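Local coordinates for putative uncharacterized protein (Burkholderia ambifaria, PDB 3W20), which probably acts as a 2-oxoglutarate-dependent dioxygenase on N-substituted L-amino acids, carrying a zinc ion in its metal site in this crystal, at residues L9-T14 with D31-D36; T139-E144 with G259-H264; A187-G192 with I248-S253; D197-S202 with S242-A247. One frame throughout, in Å; residues are numbered along the deposited sequence.

Four contacts show how a metal-dependent dioxygenase core is tied together from its rim to its centre. Interaction 4 is the one that reaches the metal, since His246 binds zinc; interaction 2 supplies Arg141 and Tyr143 of the 2-oxoglutarate site, and its Phe261 side chain comes within about 4 Å of zinc. These two, with centres 17 Å apart, meet where Phe261 packs on Ser242. Interaction 3 lies farther out but touches interaction 2 through Cys251 SG and Tyr143 CB. Interaction 1 lies farther from the metal, the Phe12 side chain being about 13 Å from zinc, yet it packs on Asp197 of interaction 4, and Asp31 probably bonds to His264 of interaction 2.

Interaction 1. Residues L9-T14 with D31-D36; sequences LMRFGT and DADEAD
Arg11 lays its side chain across residues 33-36, a clear case of a long cation travelling along a backbone to reach two carboxylates. From CB, which lies on the Asp36 side, the first firm contact is that of Arg11 CG, 3.6 Å from Glu34 O. Arg11 CD then passes over the main chain at 3.4 Å from Ala35 CA, and Arg11 NE comes 3.7 Å from Glu34 O. Bends at chi2 (-68°) and chi3 (-115°) fold the guanidinium over the peptide joining Glu34 to Ala35, which lies against one of its faces. The residues it crosses form the link between helix 23-31, closed by a Schellman motif with Asp33 at positive phi, and strand 37-41, the antiparallel neighbour of strand 4-10. At the tip, Arg11 NH1 donates almost straight to Asp33 OD1 at 3.0 Å, in the guanidinium plane but from above the carboxylate plane. Arg11 NH1 also bonds weakly to Asp36 OD1 at 2.9 Å, so a single nitrogen serves two salt bridges. Asp33 OD1 accepts from Gln241 NE2 as well. On the main chain, Asp36 N bonds to Met10 O (2.9 Å), extending the strand pairing. On the apolar flank Leu9 CD2 comes to 3.5 Å from Ala35 CB.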
loop_
_atom_site.group_PDB
_atom_site.type_symbol
_atom_site.label_atom_id
_atom_site.label_comp_id
_atom_site.label_asym_id
_atom_site.label_seq_id
_atom_site.Cartn_x
_atom_site.Cartn_y
_atom_site.Cartn_z
ATOM N N LEU A 9 28.976 -24.966 -4.317
ATOM C CA LEU A 9 29.213 -23.522 -4.286
ATOM C C LEU A 9 29.919 -23.101 -5.589
ATOM O O LEU A 9 31.004 -23.603 -5.919
ATOM C CB LEU A 9 30.057 -23.201 -3.040
ATOM C CG LEU A 9 30.376 -21.767 -2.640
ATOM C CD1 LEU A 9 30.619 -21.863 -1.126
ATOM C CD2 LEU A 9 31.618 -21.209 -3.346
HETATM N N MSE A 10 29.331 -22.165 -6.352
HETATM C CA MSE A 10 29.830 -21.848 -7.680
HETATM C C MSE A 10 30.376 -20.466 -7.738
HETATM O O MSE A 10 29.711 -19.530 -7.289
HETATM C CB MSE A 10 28.732 -21.931 -8.743
HETATM C CG MSE A 10 27.363 -22.208 -8.136
HETATM SE SE MSE A 10 27.129 -24.178 -8.031
HETATM C CE MSE A 10 27.165 -23.992 -9.914
ATOM N N ARG A 11 31.575 -20.302 -8.321
ATOM C CA ARG A 11 32.093 -18.958 -8.674
ATOM C C ARG A 11 32.407 -18.975 -10.129
ATOM O O ARG A 11 32.841 -20.019 -10.638
ATOM C CB ARG A 11 33.403 -18.714 -7.896
ATOM C CG ARG A 11 33.186 -18.235 -6.499
ATOM C CD ARG A 11 32.610 -16.823 -6.593
ATOM N NE ARG A 11 33.469 -15.826 -6.051
ATOM C CZ ARG A 11 33.094 -14.599 -5.721
ATOM N NH1 ARG A 11 31.828 -14.108 -5.946
ATOM N NH2 ARG A 11 34.040 -13.822 -5.215
ATOM N N PHE A 12 32.223 -17.862 -10.810
ATOM C CA PHE A 12 32.576 -17.753 -12.233
ATOM C C PHE A 12 33.969 -18.311 -12.530
ATOM O O PHE A 12 34.914 -18.024 -11.823
ATOM C CB PHE A 12 32.503 -16.280 -12.768
ATOM C CG PHE A 12 31.096 -15.722 -12.778
ATOM C CD1 PHE A 12 30.163 -16.199 -13.689
ATOM C CD2 PHE A 12 30.714 -14.764 -11.815
ATOM C CE1 PHE A 12 28.867 -15.686 -13.715
ATOM C CE2 PHE A 12 29.398 -14.309 -11.787
ATOM C CZ PHE A 12 28.457 -14.793 -12.703
ATOM N N GLY A 13 34.058 -19.111 -13.615
ATOM C CA GLY A 13 35.347 -19.646 -14.127
ATOM C C GLY A 13 36.030 -20.723 -13.271
ATOM O O GLY A 13 37.161 -21.129 -13.605
ATOM N N THR A 14 35.365 -21.204 -12.227
ATOM C CA THR A 14 35.957 -22.079 -11.191
ATOM C C THR A 14 35.138 -23.356 -10.988
ATOM O O THR A 14 33.907 -23.309 -11.061
ATOM C CB THR A 14 35.971 -21.271 -9.867
ATOM O OG1 THR A 14 36.536 -19.987 -10.122
ATOM C CG2 THR A 14 36.764 -21.919 -8.793
ATOM N N ASP A 31 26.967 -13.340 0.979
ATOM C CA ASP A 31 26.922 -11.910 1.387
ATOM C C ASP A 31 28.364 -11.423 1.469
ATOM O O ASP A 31 28.607 -10.225 1.353
ATOM C CB ASP A 31 26.290 -11.872 2.755
ATOM C CG ASP A 31 25.948 -10.481 3.215
ATOM O OD1 ASP A 31 25.352 -9.686 2.510
ATOM O OD2 ASP A 31 26.403 -10.169 4.330
ATOM N N ALA A 32 29.296 -12.347 1.735
ATOM C CA ALA A 32 30.717 -12.002 1.721
ATOM C C ALA A 32 31.319 -11.912 0.322
ATOM O O ALA A 32 32.542 -11.722 0.153
ATOM C CB ALA A 32 31.508 -13.025 2.561
ATOM N N ASP A 33 30.527 -12.058 -0.707
ATOM C CA ASP A 33 31.045 -12.146 -2.044
ATOM C C ASP A 33 32.055 -13.274 -2.229
ATOM O O ASP A 33 33.028 -13.134 -2.987
ATOM C CB ASP A 33 31.567 -10.771 -2.595
ATOM C CG ASP A 33 31.665 -10.715 -4.084
ATOM O OD1 ASP A 33 30.954 -11.438 -4.854
ATOM O OD2 ASP A 33 32.550 -9.946 -4.575
ATOM N N GLU A 34 31.826 -14.404 -1.583
ATOM C CA GLU A 34 32.725 -15.588 -1.709
ATOM C C GLU A 34 32.134 -16.652 -2.682
ATOM O O GLU A 34 32.754 -17.680 -2.951
ATOM C CB GLU A 34 32.930 -16.233 -0.343
ATOM C CG GLU A 34 33.919 -15.411 0.529
ATOM C CD GLU A 34 33.828 -15.759 2.011
ATOM O OE1 GLU A 34 33.122 -16.738 2.334
ATOM O OE2 GLU A 34 34.466 -15.060 2.853
ATOM N N ALA A 35 30.930 -16.415 -3.152
ATOM C CA ALA A 35 30.312 -17.315 -4.141
ATOM C C ALA A 35 29.358 -16.481 -5.012
ATOM O O ALA A 35 28.850 -15.446 -4.569
ATOM C CB ALA A 35 29.531 -18.388 -3.426
ATOM N N ASP A 36 29.117 -16.919 -6.256
ATOM C CA ASP A 36 28.110 -16.274 -7.034
ATOM C C ASP A 36 26.747 -16.996 -6.914
ATOM O O ASP A 36 25.708 -16.378 -6.991
ATOM C CB ASP A 36 28.632 -16.197 -8.459
ATOM C CG ASP A 36 29.941 -15.447 -8.526
ATOM O OD1 ASP A 36 29.934 -14.292 -8.079
ATOM O OD2 ASP A 36 31.002 -16.045 -8.844
#

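Interaction 2. Residues T139-E144 with G259-H264; sequences TRRVYE and GLFLIH
Arg141 sets its guanidinium flat against the backbone of Gly259, with Gly259 CA lying over one face toward the rim of the group. Since glycine carries no side chain, the main chain itself forms the surface beneath the cation: Arg141 CZ is 3.6 Å from Gly259 CA, and Arg141 NH1 is 3.3 Å from Gly259 C. The arginine chain starts toward strand 255-265 and stays extended from CG to NE (chi2 157°, chi3 -169°), which carries the flat end along the neighbouring strand. Beyond the glycine, Arg141 NH1 approaches Phe261 CE2 at 4.0 Å. The axes of 139-143 and 259-264 run with their directions 129° apart, and the backbones share one antiparallel hydrogen-bonded pair here, in which Thr139 N reaches Gly259 O at 3.2 Å and Gly259 N reaches Thr139 O at 2.9 Å. From that pair, strand 139-143 continues alongside Thr257 and Arg255, while 260-264 run beside strand 268-272; strands 139-143 and 255-265 are antiparallel neighbours in the sheet of the double-stranded beta-helix. Thr139 turns its OG1 to the same side as the arginine, where Arg141 NE donates to it at 3.1 Å, the oxygen lying somewhat out of the guanidinium plane. Asp273 completes the group, bonding to Thr139 OG1 and forming a salt bridge with Arg141 NH1. With one face on the glycine and two of its nitrogens engaged, the guanidinium has a fixed rotation, in keeping with its part in binding 2-oxoglutarate; Asp273 probably offsets its positive charge here, where no 2-oxoglutarate is bound.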
loop_
_atom_site.group_PDB
_atom_site.type_symbol
_atom_site.label_atom_id
_atom_site.label_comp_id
_atom_site.label_asym_id
_atom_site.label_seq_id
_atom_site.Cartn_x
_atom_site.Cartn_y
_atom_site.Cartn_z
ATOM N N THR A 139 6.591 -15.767 -3.018
ATOM C CA THR A 139 5.634 -16.157 -3.990
ATOM C C THR A 139 5.859 -17.624 -4.421
ATOM O O THR A 139 6.997 -18.167 -4.456
ATOM C CB THR A 139 5.654 -15.266 -5.273
ATOM O OG1 THR A 139 6.940 -15.329 -5.806
ATOM C CG2 THR A 139 5.451 -13.814 -5.012
ATOM N N ARG A 140 4.740 -18.320 -4.679
ATOM C CA ARG A 140 4.831 -19.565 -5.407
ATOM C C ARG A 140 4.717 -19.276 -6.886
ATOM O O ARG A 140 3.890 -18.426 -7.312
ATOM C CB ARG A 140 3.648 -20.473 -4.975
ATOM C CG ARG A 140 3.787 -21.031 -3.610
ATOM C CD ARG A 140 2.694 -22.101 -3.302
ATOM N NE ARG A 140 1.378 -21.555 -3.550
ATOM C CZ ARG A 140 0.213 -22.201 -3.331
ATOM N NH1 ARG A 140 0.193 -23.426 -2.842
ATOM N NH2 ARG A 140 -0.929 -21.605 -3.609
ATOM N N ARG A 141 5.502 -19.943 -7.715
ATOM C CA ARG A 141 5.696 -19.500 -9.103
ATOM C C ARG A 141 5.396 -20.696 -9.962
ATOM O O ARG A 141 5.955 -21.813 -9.745
ATOM C CB ARG A 141 7.163 -19.008 -9.322
ATOM C CG ARG A 141 7.507 -17.666 -8.608
ATOM C CD ARG A 141 9.017 -17.517 -8.363
ATOM N NE ARG A 141 9.377 -16.406 -7.463
ATOM C CZ ARG A 141 10.610 -16.146 -7.057
ATOM N NH1 ARG A 141 10.852 -15.071 -6.227
ATOM N NH2 ARG A 141 11.622 -16.952 -7.447
ATOM N N VAL A 142 4.500 -20.507 -10.924
ATOM C CA VAL A 142 4.189 -21.527 -11.944
ATOM C C VAL A 142 4.782 -21.027 -13.286
ATOM O O VAL A 142 4.517 -19.906 -13.721
ATOM C CB VAL A 142 2.650 -21.764 -12.046
ATOM C CG1 VAL A 142 2.316 -22.773 -13.122
ATOM C CG2 VAL A 142 2.081 -22.217 -10.687
ATOM N N TYR A 143 5.614 -21.840 -13.920
ATOM C CA TYR A 143 6.201 -21.483 -15.223
ATOM C C TYR A 143 5.519 -22.438 -16.230
ATOM O O TYR A 143 5.810 -23.629 -16.183
ATOM C CB TYR A 143 7.717 -21.731 -15.207
ATOM C CG TYR A 143 8.450 -20.787 -14.262
ATOM C CD1 TYR A 143 8.959 -19.579 -14.724
ATOM C CD2 TYR A 143 8.581 -21.081 -12.894
ATOM C CE1 TYR A 143 9.606 -18.674 -13.888
ATOM C CE2 TYR A 143 9.212 -20.173 -12.044
ATOM C CZ TYR A 143 9.742 -18.987 -12.542
ATOM O OH TYR A 143 10.371 -18.074 -11.732
ATOM N N GLU A 144 4.587 -21.936 -17.063
ATOM C CA GLU A 144 3.962 -22.770 -18.145
ATOM C C GLU A 144 4.821 -22.659 -19.406
ATOM O O GLU A 144 5.421 -21.595 -19.644
ATOM C CB GLU A 144 2.511 -22.379 -18.475
ATOM C CG GLU A 144 1.479 -22.535 -17.348
ATOM C CD GLU A 144 1.202 -23.983 -16.907
ATOM O OE1 GLU A 144 1.839 -24.934 -17.414
ATOM O OE2 GLU A 144 0.340 -24.181 -16.015
ATOM N N GLY A 259 9.797 -18.763 -4.268
ATOM C CA GLY A 259 11.045 -17.946 -4.024
ATOM C C GLY A 259 10.856 -16.623 -3.267
ATOM O O GLY A 259 9.759 -16.121 -3.058
ATOM N N LEU A 260 11.972 -16.037 -2.877
ATOM C CA LEU A 260 11.947 -14.685 -2.356
ATOM C C LEU A 260 13.334 -14.076 -2.625
ATOM O O LEU A 260 14.162 -14.697 -3.294
ATOM C CB LEU A 260 11.659 -14.727 -0.868
ATOM C CG LEU A 260 12.441 -15.665 0.034
ATOM C CD1 LEU A 260 13.893 -15.229 0.361
ATOM C CD2 LEU A 260 11.639 -15.849 1.357
ATOM N N PHE A 261 13.514 -12.851 -2.124
ATOM C CA PHE A 261 14.814 -12.202 -2.162
ATOM C C PHE A 261 15.188 -11.778 -0.742
ATOM O O PHE A 261 14.337 -11.558 0.161
ATOM C CB PHE A 261 14.704 -10.940 -3.064
ATOM C CG PHE A 261 14.474 -11.296 -4.488
ATOM C CD1 PHE A 261 15.577 -11.521 -5.359
ATOM C CD2 PHE A 261 13.154 -11.383 -4.990
ATOM C CE1 PHE A 261 15.390 -11.872 -6.707
ATOM C CE2 PHE A 261 12.956 -11.722 -6.351
ATOM C CZ PHE A 261 14.046 -12.014 -7.183
ATOM N N LEU A 262 16.491 -11.603 -0.554
ATOM C CA LEU A 262 17.032 -11.186 0.728
ATOM C C LEU A 262 17.956 -9.991 0.566
ATOM O O LEU A 262 18.725 -9.962 -0.342
ATOM C CB LEU A 262 17.884 -12.342 1.262
ATOM C CG LEU A 262 17.137 -13.603 1.717
ATOM C CD1 LEU A 262 18.164 -14.740 1.720
ATOM C CD2 LEU A 262 16.530 -13.430 3.102
ATOM N N ILE A 263 17.878 -9.005 1.455
ATOM C CA ILE A 263 18.926 -8.022 1.597
ATOM C C ILE A 263 19.390 -7.923 3.051
ATOM O O ILE A 263 18.630 -8.150 3.969
ATOM C CB ILE A 263 18.497 -6.597 1.117
ATOM C CG1 ILE A 263 17.137 -6.179 1.737
ATOM C CG2 ILE A 263 18.396 -6.660 -0.394
ATOM C CD1 ILE A 263 16.769 -4.729 1.346
ATOM N N HIS A 264 20.659 -7.621 3.232
ATOM C CA HIS A 264 21.181 -7.557 4.597
ATOM C C HIS A 264 21.208 -6.110 5.023
ATOM O O HIS A 264 22.089 -5.355 4.635
ATOM C CB HIS A 264 22.573 -8.160 4.621
ATOM C CG HIS A 264 23.075 -8.446 6.029
ATOM N ND1 HIS A 264 24.241 -9.111 6.257
ATOM C CD2 HIS A 264 22.508 -8.190 7.276
ATOM C CE1 HIS A 264 24.413 -9.254 7.624
ATOM N NE2 HIS A 264 23.358 -8.703 8.234
#

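Interaction 3. Residues A187-G192 with I248-S253; sequences ADNDAG and IERCTS
Gly192 and Glu249 bind each other twice, and the glycine is the residue most covered by this contact. Glu249 N donates to Gly192 O at 2.9 Å, carrying on the antiparallel pairing of strands 193-196 and 246-248 just past their ends. The side chain closes the second link: CG of Glu249 lies anti to the carbonyl carbon (chi1 -58°), and the chain runs out extended and brings Glu249 OE1 to Gly192 N at 2.7 Å, the donor lying above the carboxylate plane. Lys231 forms a salt bridge with the same oxygen. Asn189, also deeply covered, works at the other end of the facing loop, inside a type I turn from Ala187 to Asp190. Asn189 ND2 points squarely at Arg250 O (2.8 Å), with the acceptor in the plane of the amide, while Asn189 OD1 receives Thr252 N at 3.1 Å from well above that plane. Both halves of the amide are thus spent on the backbone of 248-253, which fixes its rotation. Thr252 OG1 in turn takes a weak bond from Asn189 N. Ser253 faces Asp188, though the modelled place of its OG is doubtful. Between these polar ends Cys251 offers an apolar patch, with Cys251 CB 3.7 Å from Ala187 CB and Cys251 SG 3.6 Å from Ala191 CB. One backbone bond therefore continues the strand pairing, and beyond it the side chains of Asn189, Glu249 and Thr252 take over, each bonding to backbone groups of the other segment, while the cysteine presents its sulfur to Tyr143 of the 2-oxoglutarate site.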
loop_
_atom_site.group_PDB
_atom_site.type_symbol
_atom_site.label_atom_id
_atom_site.label_comp_id
_atom_site.label_asym_id
_atom_site.label_seq_id
_atom_site.Cartn_x
_atom_site.Cartn_y
_atom_site.Cartn_z
ATOM N N ALA A 187 10.738 -28.987 -15.220
ATOM C CA ALA A 187 10.192 -29.121 -16.571
ATOM C C ALA A 187 10.742 -30.413 -17.192
ATOM O O ALA A 187 11.840 -30.903 -16.803
ATOM C CB ALA A 187 10.583 -27.889 -17.425
ATOM N N ASP A 188 9.992 -30.953 -18.163
ATOM C CA ASP A 188 10.378 -32.196 -18.879
ATOM C C ASP A 188 11.779 -32.098 -19.488
ATOM O O ASP A 188 12.593 -33.034 -19.389
ATOM C CB ASP A 188 9.348 -32.581 -19.967
ATOM C CG ASP A 188 8.082 -33.257 -19.391
ATOM O OD1 ASP A 188 8.177 -33.885 -18.312
ATOM O OD2 ASP A 188 6.995 -33.159 -20.024
ATOM N N ASN A 189 12.052 -30.942 -20.099
ATOM C CA ASN A 189 13.363 -30.674 -20.698
ATOM C C ASN A 189 14.422 -30.212 -19.706
ATOM O O ASN A 189 15.500 -29.769 -20.137
ATOM C CB ASN A 189 13.240 -29.634 -21.798
ATOM C CG ASN A 189 12.883 -28.237 -21.259
ATOM O OD1 ASN A 189 12.240 -28.109 -20.218
ATOM N ND2 ASN A 189 13.312 -27.193 -21.972
ATOM N N ASP A 190 14.111 -30.276 -18.398
ATOM C CA ASP A 190 15.058 -29.930 -17.369
ATOM C C ASP A 190 15.504 -28.433 -17.402
ATOM O O ASP A 190 16.686 -28.124 -17.082
ATOM C CB ASP A 190 16.271 -30.872 -17.430
ATOM C CG ASP A 190 17.063 -30.905 -16.120
ATOM O OD1 ASP A 190 16.541 -30.450 -15.089
ATOM O OD2 ASP A 190 18.224 -31.385 -16.133
ATOM N N ALA A 191 14.564 -27.535 -17.734
ATOM C CA ALA A 191 14.847 -26.084 -17.853
ATOM C C ALA A 191 15.523 -25.545 -16.619
ATOM O O ALA A 191 15.042 -25.751 -15.481
ATOM C CB ALA A 191 13.580 -25.294 -18.081
ATOM N N GLY A 192 16.602 -24.799 -16.812
ATOM C CA GLY A 192 17.268 -24.316 -15.604
ATOM C C GLY A 192 17.519 -22.834 -15.761
ATOM O O GLY A 192 16.701 -22.151 -16.296
ATOM N N ILE A 248 15.734 -17.743 -17.070
ATOM C CA ILE A 248 15.270 -19.148 -16.899
ATOM C C ILE A 248 15.045 -19.686 -18.366
ATOM O O ILE A 248 14.432 -18.995 -19.189
ATOM C CB ILE A 248 13.926 -19.234 -16.086
ATOM C CG1 ILE A 248 14.090 -18.719 -14.653
ATOM C CG2 ILE A 248 13.475 -20.688 -15.982
ATOM C CD1 ILE A 248 15.274 -19.390 -13.954
ATOM N N GLU A 249 15.543 -20.888 -18.663
ATOM C CA GLU A 249 15.445 -21.422 -20.004
ATOM C C GLU A 249 13.969 -21.707 -20.337
ATOM O O GLU A 249 13.209 -22.059 -19.446
ATOM C CB GLU A 249 16.163 -22.756 -20.127
ATOM C CG GLU A 249 17.620 -22.860 -19.812
ATOM C CD GLU A 249 17.990 -24.313 -19.990
ATOM O OE1 GLU A 249 18.159 -24.999 -18.957
ATOM O OE2 GLU A 249 17.978 -24.799 -21.163
ATOM N N ARG A 250 13.609 -21.590 -21.610
ATOM C CA ARG A 250 12.364 -22.198 -22.112
ATOM C C ARG A 250 11.987 -23.533 -21.399
ATOM O O ARG A 250 12.813 -24.472 -21.344
ATOM C CB ARG A 250 12.512 -22.430 -23.626
ATOM C CG ARG A 250 11.944 -23.790 -24.017
ATOM C CD ARG A 250 10.897 -23.782 -25.104
ATOM N NE ARG A 250 11.465 -24.123 -26.401
ATOM C CZ ARG A 250 12.098 -23.249 -27.181
ATOM N NH1 ARG A 250 12.273 -21.994 -26.767
ATOM N NH2 ARG A 250 12.564 -23.628 -28.365
ATOM N N CYS A 251 10.775 -23.660 -20.868
ATOM C CA CYS A 251 10.333 -24.952 -20.290
ATOM C C CYS A 251 9.457 -25.691 -21.318
ATOM O O CYS A 251 8.691 -25.028 -22.008
ATOM C CB CYS A 251 9.516 -24.769 -19.008
ATOM S SG CYS A 251 10.404 -23.614 -17.894
ATOM N N THR A 252 9.550 -27.001 -21.331
ATOM C CA THR A 252 8.694 -27.835 -22.217
ATOM C C THR A 252 7.458 -28.312 -21.487
ATOM O O THR A 252 6.451 -28.651 -22.128
ATOM C CB THR A 252 9.418 -29.032 -22.841
ATOM O OG1 THR A 252 9.985 -29.884 -21.831
ATOM C CG2 THR A 252 10.468 -28.568 -23.865
ATOM N N SER A 253 7.518 -28.368 -20.151
ATOM C CA SER A 253 6.301 -28.649 -19.372
ATOM C C SER A 253 6.335 -27.827 -18.084
ATOM O O SER A 253 7.298 -27.073 -17.835
ATOM C CB SER A 253 6.170 -30.130 -19.072
ATOM O OG SER A 253 7.313 -30.645 -18.407
#

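Interaction 4. Residues D197-S202 with S242-A247; sequences DNRPES and SKNLHA. With ZN (zinc ion), chain C.
Two cationic side chains, Arg199 and Lys243, are packed together, with the aliphatic part of one serving as a floor for the flat end of the other. Lys243 CB lies 3.8 Å above the centre of the Arg199 guanidinium, and the two chains cross at about a right angle. The lysine bends at chi3 and chi4 (59° and 56°), which carries NZ away to a salt bridge with Asp158; water 3 joins that nitrogen to Lys243 O and Pro200 O. Arg199 is held at its edge: Arg199 NE donates to Asn244 OD1 at 3.2 Å within the guanidinium plane, though from above the plane of the amide, and NH2 adds a weak bond to the same oxygen. NH1 and NH2 find further acceptors in Pro175 O and Gln241 OE1. Asn244 OD1 also receives water 1, bound in turn to Asp197 OD1. The asparagine sits two residues before the last ligand in the His-X-Asp...His facial triad of the double-stranded beta-helix dioxygenases, here His155, Asp157 and His246 around zinc. Asn244 O accepts from His246 ND1 at 2.8 Å, in the plane of the ring, fixing the imidazole rotation so that His246 NE2 meets the zinc at 2.1 Å. Asn198 O takes a nearly linear bond from Leu245 N (2.9 Å), tying the loop before helix 203-216 to the chain that leads into the ligand. Pro200 CG touches Leu245 CD1 at 3.8 Å, and Leu206 and Met209 of that helix pack against both residues.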
loop_
_atom_site.group_PDB
_atom_site.type_symbol
_atom_site.label_atom_id
_atom_site.label_comp_id
_atom_site.label_asym_id
_atom_site.label_seq_id
_atom_site.Cartn_x
_atom_site.Cartn_y
_atom_site.Cartn_z
ATOM N N ASP A 197 28.276 -13.071 -15.762
ATOM C CA ASP A 197 29.134 -12.121 -15.050
ATOM C C ASP A 197 28.995 -10.724 -15.630
ATOM O O ASP A 197 29.893 -10.121 -16.319
ATOM C CB ASP A 197 30.567 -12.698 -15.011
ATOM C CG ASP A 197 31.558 -11.744 -14.434
ATOM O OD1 ASP A 197 31.172 -10.960 -13.552
ATOM O OD2 ASP A 197 32.699 -11.739 -14.950
ATOM N N ASN A 198 27.786 -10.195 -15.441
ATOM C CA ASN A 198 27.386 -8.898 -16.001
ATOM C C ASN A 198 26.348 -8.296 -15.058
ATOM O O ASN A 198 25.415 -8.971 -14.713
ATOM C CB ASN A 198 26.784 -9.065 -17.399
ATOM C CG ASN A 198 26.347 -7.749 -18.008
ATOM O OD1 ASN A 198 25.331 -7.161 -17.607
ATOM N ND2 ASN A 198 27.145 -7.247 -18.988
ATOM N N ARG A 199 26.592 -7.073 -14.592
ATOM C CA ARG A 199 25.609 -6.413 -13.647
ATOM C C ARG A 199 25.125 -5.099 -14.138
ATOM O O ARG A 199 25.788 -4.048 -13.971
ATOM C CB ARG A 199 26.280 -6.234 -12.248
ATOM C CG ARG A 199 26.768 -7.453 -11.550
ATOM C CD ARG A 199 27.343 -6.964 -10.136
ATOM N NE ARG A 199 27.080 -8.095 -9.376
ATOM C CZ ARG A 199 26.785 -8.163 -8.107
ATOM N NH1 ARG A 199 26.756 -7.131 -7.257
ATOM N NH2 ARG A 199 26.554 -9.343 -7.732
ATOM N N PRO A 200 24.020 -5.100 -14.856
ATOM C CA PRO A 200 23.476 -3.860 -15.405
ATOM C C PRO A 200 23.298 -2.811 -14.293
ATOM O O PRO A 200 22.947 -3.174 -13.173
ATOM C CB PRO A 200 22.104 -4.293 -15.940
ATOM C CG PRO A 200 22.231 -5.741 -16.157
ATOM C CD PRO A 200 23.158 -6.268 -15.099
ATOM N N GLU A 201 23.628 -1.547 -14.584
ATOM C CA GLU A 201 23.623 -0.515 -13.560
ATOM C C GLU A 201 22.246 0.083 -13.208
ATOM O O GLU A 201 22.128 0.772 -12.206
ATOM C CB GLU A 201 24.613 0.610 -13.919
ATOM C CG GLU A 201 26.081 0.160 -13.952
ATOM C CD GLU A 201 26.962 1.145 -14.754
ATOM O OE1 GLU A 201 26.405 2.088 -15.370
ATOM O OE2 GLU A 201 28.198 0.983 -14.789
ATOM N N SER A 202 21.185 -0.253 -13.931
ATOM C CA SER A 202 19.930 0.429 -13.665
ATOM C C SER A 202 18.821 -0.253 -14.418
ATOM O O SER A 202 19.076 -1.108 -15.330
ATOM C CB SER A 202 20.049 1.911 -14.103
ATOM O OG SER A 202 20.092 1.936 -15.550
ATOM N N SER A 242 21.537 -11.674 -7.000
ATOM C CA SER A 242 20.518 -11.432 -8.009
ATOM C C SER A 242 20.810 -10.207 -8.906
ATOM O O SER A 242 20.128 -9.996 -9.911
ATOM C CB SER A 242 19.128 -11.358 -7.369
ATOM O OG SER A 242 18.980 -10.140 -6.628
ATOM N N LYS A 243 21.861 -9.420 -8.558
ATOM C CA LYS A 243 22.248 -8.319 -9.462
ATOM C C LYS A 243 22.910 -8.796 -10.795
ATOM O O LYS A 243 22.998 -7.981 -11.750
ATOM C CB LYS A 243 23.151 -7.346 -8.678
ATOM C CG LYS A 243 22.217 -6.466 -7.827
ATOM C CD LYS A 243 23.055 -5.425 -7.097
ATOM C CE LYS A 243 23.905 -4.470 -7.955
ATOM N NZ LYS A 243 23.062 -3.716 -8.983
ATOM N N ASN A 244 23.452 -10.029 -10.773
ATOM C CA ASN A 244 24.025 -10.637 -12.015
ATOM C C ASN A 244 22.874 -10.914 -12.943
ATOM O O ASN A 244 21.835 -11.440 -12.511
ATOM C CB ASN A 244 24.728 -11.925 -11.659
ATOM C CG ASN A 244 25.870 -11.704 -10.690
ATOM O OD1 ASN A 244 26.652 -10.856 -10.863
ATOM N ND2 ASN A 244 26.014 -12.577 -9.767
ATOM N N LEU A 245 23.063 -10.532 -14.201
ATOM C CA LEU A 245 22.079 -10.892 -15.224
ATOM C C LEU A 245 21.792 -12.428 -15.217
ATOM O O LEU A 245 22.694 -13.261 -15.052
ATOM C CB LEU A 245 22.636 -10.398 -16.567
ATOM C CG LEU A 245 21.500 -10.332 -17.551
ATOM C CD1 LEU A 245 20.751 -9.029 -17.370
ATOM C CD2 LEU A 245 22.117 -10.497 -18.937
ATOM N N HIS A 246 20.515 -12.793 -15.345
ATOM C CA HIS A 246 20.197 -14.228 -15.448
ATOM C C HIS A 246 18.893 -14.491 -16.137
ATOM O O HIS A 246 18.076 -13.592 -16.222
ATOM C CB HIS A 246 20.110 -14.839 -14.016
ATOM C CG HIS A 246 19.172 -14.118 -13.067
ATOM N ND1 HIS A 246 19.515 -12.970 -12.407
ATOM C CD2 HIS A 246 17.919 -14.478 -12.633
ATOM C CE1 HIS A 246 18.464 -12.596 -11.601
ATOM N NE2 HIS A 246 17.496 -13.556 -11.718
ATOM N N ALA A 247 18.605 -15.751 -16.489
ATOM C CA ALA A 247 17.387 -15.998 -17.284
ATOM C C ALA A 247 17.022 -17.418 -17.048
ATOM O O ALA A 247 17.918 -18.219 -16.816
ATOM C CB ALA A 247 17.739 -15.775 -18.769
HETATM ZN ZN ZN C . 15.581 -12.890 -11.035
HETATM O O HOH W 1 29.533 -10.592 -11.478
HETATM O O HOH W 2 28.058 -12.234 -8.057
HETATM O O HOH W 3 22.863 -5.307 -11.311
#